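Local coordinates for 4-aminobutyrate transaminase (Acinetobacter baumannii, PDB 6WOP), which probably catalyses, as a pyridoxal 5'-phosphate-dependent class-III aminotransferase, the transfer of the amino group of 4-aminobutyrate to 2-oxoglutarate, at residues Gly213-Val217 / Arg351-Val357; Leu332-Leu336 / Met356-Glu360. All blocks are in the same frame, centred on the assembly; numbering follows the deposited sequence.

Interaction 1: Gly213-Val217 / Arg351-Val357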
loop_
_atom_site.group_PDB
_atom_site.type_symbol
_atom_site.label_atom_id
_atom_site.label_comp_id
_atom_site.label_asym_id
_atom_site.label_seq_id
_atom_site.Cartn_x
_atom_site.Cartn_y
_atom_site.Cartn_z
ATOM N N GLY A 213 -8.068 -23.545 -8.764
ATOM C CA GLY A 213 -9.281 -22.931 -9.231
ATOM C C GLY A 213 -10.247 -23.826 -9.962
ATOM O O GLY A 213 -11.358 -23.371 -10.236
ATOM N N GLY A 214 -9.873 -25.066 -10.296
ATOM C CA GLY A 214 -10.843 -26.054 -10.776
ATOM C C GLY A 214 -10.495 -26.725 -12.094
ATOM O O GLY A 214 -11.370 -27.318 -12.726
ATOM N N PHE A 215 -9.218 -26.627 -12.509
ATOM C CA PHE A 215 -8.763 -27.147 -13.787
ATOM C C PHE A 215 -9.567 -26.549 -14.931
ATOM O O PHE A 215 -10.254 -27.249 -15.657
ATOM C CB PHE A 215 -8.836 -28.692 -13.829
ATOM C CG PHE A 215 -7.692 -29.389 -13.089
ATOM C CD1 PHE A 215 -7.001 -28.766 -12.117
ATOM C CD2 PHE A 215 -7.368 -30.730 -13.381
ATOM C CE1 PHE A 215 -5.968 -29.377 -11.438
ATOM C CE2 PHE A 215 -6.330 -31.353 -12.681
ATOM C CZ PHE A 215 -5.637 -30.658 -11.709
ATOM N N ASN A 216 -9.450 -25.235 -15.068
ATOM C CA ASN A 216 -10.030 -24.465 -16.148
ATOM C C ASN A 216 -8.972 -24.226 -17.220
ATOM O O ASN A 216 -7.986 -23.512 -16.953
ATOM C CB ASN A 216 -10.501 -23.122 -15.561
ATOM C CG ASN A 216 -11.468 -23.355 -14.398
ATOM O OD1 ASN A 216 -12.366 -24.194 -14.518
ATOM N ND2 ASN A 216 -11.249 -22.690 -13.270
ATOM N N VAL A 217 -9.233 -24.707 -18.446
ATOM C CA VAL A 217 -8.249 -24.638 -19.536
ATOM C C VAL A 217 -8.478 -23.339 -20.300
ATOM O O VAL A 217 -9.603 -23.060 -20.710
ATOM C CB VAL A 217 -8.360 -25.862 -20.472
ATOM C CG1 VAL A 217 -7.443 -25.692 -21.633
ATOM C CG2 VAL A 217 -7.985 -27.112 -19.710
ATOM N N ARG A 351 -13.566 -31.440 -17.388
ATOM C CA ARG A 351 -12.567 -30.569 -17.998
ATOM C C ARG A 351 -11.267 -31.332 -18.136
ATOM O O ARG A 351 -10.933 -32.133 -17.266
ATOM C CB ARG A 351 -12.329 -29.315 -17.163
ATOM C CG ARG A 351 -13.626 -28.484 -17.086
ATOM C CD ARG A 351 -13.435 -27.183 -16.326
ATOM N NE ARG A 351 -13.380 -27.326 -14.860
ATOM C CZ ARG A 351 -14.432 -27.347 -14.039
ATOM N NH1 ARG A 351 -15.686 -27.275 -14.517
ATOM N NH2 ARG A 351 -14.225 -27.455 -12.729
ATOM N N ALA A 352 -10.503 -31.054 -19.189
ATOM C CA ALA A 352 -9.342 -31.919 -19.439
ATOM C C ALA A 352 -8.359 -31.237 -20.377
ATOM O O ALA A 352 -8.748 -30.728 -21.443
ATOM C CB ALA A 352 -9.778 -33.228 -20.061
ATOM N N LEU A 353 -7.087 -31.243 -20.003
ATOM C CA LEU A 353 -6.023 -31.071 -20.987
ATOM C C LEU A 353 -4.949 -32.100 -20.655
ATOM O O LEU A 353 -4.378 -32.034 -19.566
ATOM C CB LEU A 353 -5.462 -29.652 -20.958
ATOM C CG LEU A 353 -4.468 -29.418 -22.098
ATOM C CD1 LEU A 353 -5.154 -29.502 -23.426
ATOM C CD2 LEU A 353 -3.790 -28.056 -21.899
ATOM N N GLY A 354 -4.750 -33.102 -21.531
ATOM C CA GLY A 354 -3.760 -34.124 -21.195
ATOM C C GLY A 354 -4.244 -34.904 -19.985
ATOM O O GLY A 354 -5.369 -35.419 -19.955
ATOM N N SER A 355 -3.392 -34.972 -18.963
ATOM C CA SER A 355 -3.844 -35.597 -17.723
ATOM C C SER A 355 -3.963 -34.574 -16.612
ATOM O O SER A 355 -3.992 -34.941 -15.444
ATOM C CB SER A 355 -2.915 -36.755 -17.305
ATOM O OG SER A 355 -3.281 -37.981 -17.987
ATOM N N MET A 356 -4.259 -33.324 -16.998
ATOM C CA MET A 356 -4.839 -32.349 -16.085
ATOM C C MET A 356 -6.349 -32.441 -16.304
ATOM O O MET A 356 -6.908 -31.750 -17.169
ATOM C CB MET A 356 -4.294 -30.948 -16.346
ATOM C CG MET A 356 -3.895 -30.264 -15.095
ATOM S SD MET A 356 -3.017 -28.769 -15.387
ATOM C CE MET A 356 -3.311 -28.031 -13.805
ATOM N N VAL A 357 -6.997 -33.350 -15.546
ATOM C CA VAL A 357 -8.406 -33.717 -15.708
ATOM C C VAL A 357 -9.144 -33.498 -14.397
ATOM O O VAL A 357 -8.624 -33.828 -13.322
ATOM C CB VAL A 357 -8.587 -35.200 -16.140
ATOM C CG1 VAL A 357 -10.116 -35.538 -16.365
ATOM C CG2 VAL A 357 -7.787 -35.506 -17.364
#
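Arg351 grips the carbonyl oxygen of Gly214 with two nitrogens at once. Arg351 NE lies 2.9 Å from Gly214 O, and Arg351 NH2 is also 2.9 Å from it. The guanidinium meets this oxygen edge-on and nearly in its own plane. NH2 comes in on a lone pair in the carbonyl plane, while NE is tilted 30° from that plane. A weak third bond runs from Arg351 NE to Phe215 O at 3.2 Å. The arginine chain bends at chi3 (-77°), and this turns the NE edge onto the loop. Asn216 OD1 sits over one guanidinium face at a poor angle for bonding.

The Phe215 ring is the other main contact. Met356 CG packs on one face, 3.9 Å from the Phe215 ring centroid, in a CH-pi contact. Met356 SD stands above the same face, 4.9 Å from the Phe215 centroid, a more distant Met-aromatic contact. The ring also lies against the backbone of Met356 and Val357. Farther along, Val217 CG2 touches Leu353 CB at 3.8 Å.

Phe215 and Asn216 both face Gln210, forming a G1 beta bulge, and Asn216 ND2 bonds to Gln210 OE1. At Gly214 (phi 127°) a side chain would press on the carbonyl oxygen of Gly213. Opposite, a type II' turn from Leu353 to Met356 joins two antiparallel strands as a hairpin. Arg351 NH1 makes salt bridges with Glu360 and Asp349; Lys177 lies beside it and also pairs with Glu360.

Arg351 therefore ties a bulged loop from the part of the chain holding the larger central sheet to an edge strand of what is probably the C-terminal small domain. The acidic partners probably offset the positive charges, while the guanidinium should polarise the Gly214 carbonyl and strengthen its hold on the loop.

Interaction 2: Leu332-Leu336 / Met356-Glu360; sequences LVATL and MVAVE
Val357 meets all three helix residues that take part in this contact. Val357 CG1 is 3.7 Å from Leu332 CD2 and 3.8 Å from Leu336 CD1. On another side, Val357 CG1 is 3.9 Å from Val333 CG2. Leu332 CD2 also presses on the branch point, 3.7 Å from Val357 CB. One methyl of the strand thus sits among three side chains of a single helical stretch. The first torsion of Val357 (chi1 -178°) sets CG1 anti to the backbone N. Both leucine side chains run antiparallel to that of Val357, so the branches lie alongside one another.

Leu336 is the second main residue. Its fork spans two strand positions. Leu336 CD1 touches Val357 and also approaches Val359 CB, while Leu336 CD2 lies 4.0 Å from Val359 CB. CG of Leu336 is anti to its carbonyl carbon (chi1 -64°), which sends the fork toward the strand.

Val359 completes the contact, two residues along from Val357 and on the same face of the strand. Its branch point, CB, makes the nearest approach to Leu336, with both methyls close behind. No hydrogen bond joins the two segments, and the packing is wholly apolar. The helix and strand segments run almost parallel, with axes 9.6 Å apart and 9° between their directions. Leu332 and Leu336 are one helical turn apart, so both face the strand.

The same helix face continues over strand 347-353, where Val333 touches Ala352 and Leu336 touches Ile350. On the other side of strand 356-361, Leu332 reaches Phe393 of strand 390-393. Leu332 also packs on Phe404 and Leu408 of helix 401-416. Helix 321-342 is thus layered on the mixed sheet beside a second helix, consistent with the C-terminal small domain of a fold type I pyridoxal-phosphate enzyme.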
loop_
_atom_site.group_PDB
_atom_site.type_symbol
_atom_site.label_atom_id
_atom_site.label_comp_id
_atom_site.label_asym_id
_atom_site.label_seq_id
_atom_site.Cartn_x
_atom_site.Cartn_y
_atom_site.Cartn_z
ATOM N N LEU A 332 -9.284 -41.831 -18.493
ATOM C CA LEU A 332 -10.049 -41.242 -17.408
ATOM C C LEU A 332 -11.252 -40.442 -17.925
ATOM O O LEU A 332 -12.328 -40.483 -17.313
ATOM C CB LEU A 332 -9.145 -40.367 -16.536
ATOM C CG LEU A 332 -9.839 -39.401 -15.547
ATOM C CD1 LEU A 332 -10.743 -40.115 -14.589
ATOM C CD2 LEU A 332 -8.784 -38.620 -14.729
ATOM N N VAL A 333 -11.102 -39.680 -19.019
ATOM C CA VAL A 333 -12.246 -38.901 -19.492
ATOM C C VAL A 333 -13.385 -39.826 -19.935
ATOM O O VAL A 333 -14.556 -39.596 -19.606
ATOM C CB VAL A 333 -11.813 -37.916 -20.601
ATOM C CG1 VAL A 333 -12.999 -37.380 -21.386
ATOM C CG2 VAL A 333 -11.127 -36.691 -19.995
ATOM N N ALA A 334 -13.069 -40.919 -20.644
ATOM C CA ALA A 334 -14.130 -41.838 -21.042
ATOM C C ALA A 334 -14.842 -42.417 -19.826
ATOM O O ALA A 334 -16.045 -42.683 -19.883
ATOM C CB ALA A 334 -13.566 -42.960 -21.914
ATOM N N THR A 335 -14.102 -42.716 -18.748
ATOM C CA THR A 335 -14.729 -43.179 -17.509
ATOM C C THR A 335 -15.655 -42.108 -16.914
ATOM O O THR A 335 -16.755 -42.416 -16.452
ATOM C CB THR A 335 -13.639 -43.567 -16.512
ATOM O OG1 THR A 335 -13.134 -44.836 -16.889
ATOM C CG2 THR A 335 -14.167 -43.755 -15.133
ATOM N N LEU A 336 -15.212 -40.846 -16.894
ATOM C CA LEU A 336 -16.059 -39.777 -16.374
ATOM C C LEU A 336 -17.316 -39.615 -17.219
ATOM O O LEU A 336 -18.399 -39.293 -16.696
ATOM C CB LEU A 336 -15.268 -38.478 -16.338
ATOM C CG LEU A 336 -14.085 -38.607 -15.360
ATOM C CD1 LEU A 336 -13.372 -37.306 -15.380
ATOM C CD2 LEU A 336 -14.610 -38.816 -13.993
ATOM N N MET A 356 -4.259 -33.324 -16.998
ATOM C CA MET A 356 -4.839 -32.349 -16.085
ATOM C C MET A 356 -6.349 -32.441 -16.304
ATOM O O MET A 356 -6.908 -31.750 -17.169
ATOM C CB MET A 356 -4.294 -30.948 -16.346
ATOM C CG MET A 356 -3.895 -30.264 -15.095
ATOM S SD MET A 356 -3.017 -28.769 -15.387
ATOM C CE MET A 356 -3.311 -28.031 -13.805
ATOM N N VAL A 357 -6.997 -33.350 -15.546
ATOM C CA VAL A 357 -8.406 -33.717 -15.708
ATOM C C VAL A 357 -9.144 -33.498 -14.397
ATOM O O VAL A 357 -8.624 -33.828 -13.322
ATOM C CB VAL A 357 -8.587 -35.200 -16.140
ATOM C CG1 VAL A 357 -10.116 -35.538 -16.365
ATOM C CG2 VAL A 357 -7.787 -35.506 -17.364
ATOM N N ALA A 358 -10.388 -33.018 -14.498
ATOM C CA ALA A 358 -11.230 -32.803 -13.329
ATOM C C ALA A 358 -12.679 -33.094 -13.676
ATOM O O ALA A 358 -13.106 -32.887 -14.811
ATOM C CB ALA A 358 -11.129 -31.363 -12.822
ATOM N N VAL A 359 -13.459 -33.482 -12.663
ATOM C CA VAL A 359 -14.906 -33.644 -12.787
ATOM C C VAL A 359 -15.588 -32.721 -11.771
ATOM O O VAL A 359 -15.180 -32.658 -10.606
ATOM C CB VAL A 359 -15.348 -35.098 -12.604
ATOM C CG1 VAL A 359 -15.102 -35.588 -11.178
ATOM C CG2 VAL A 359 -16.824 -35.247 -13.020
ATOM N N GLU A 360 -16.562 -31.946 -12.223
ATOM C CA GLU A 360 -17.288 -31.048 -11.322
ATOM C C GLU A 360 -18.642 -31.661 -11.010
ATOM O O GLU A 360 -19.333 -32.190 -11.904
ATOM C CB GLU A 360 -17.499 -29.644 -11.901
ATOM C CG GLU A 360 -18.223 -28.699 -10.906
ATOM C CD GLU A 360 -18.008 -27.250 -11.266
ATOM O OE1 GLU A 360 -18.773 -26.357 -10.824
ATOM O OE2 GLU A 360 -17.082 -27.024 -12.049
#

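Interactions 1 and 2 share Met356 and Val357 and use the two faces of the hairpin strands 347-353 and 356-361. Interaction 2 is the buried one: helix 321-342 packs on one face through aliphatic side chains alone. Interaction 1 is partly buried and lies nearer the centre of the chain. There the loop 213-217 meets the sheet by arginine-to-carbonyl hydrogen bonds and an aromatic contact. The contacts meet through the backbone of the paired strands, where Arg351 O lies 3.0 Å from Ala358 N, a probable hydrogen bond. Alternate residues face opposite ways. The polar chemistry thus falls on the loop side and the apolar packing on the helix side.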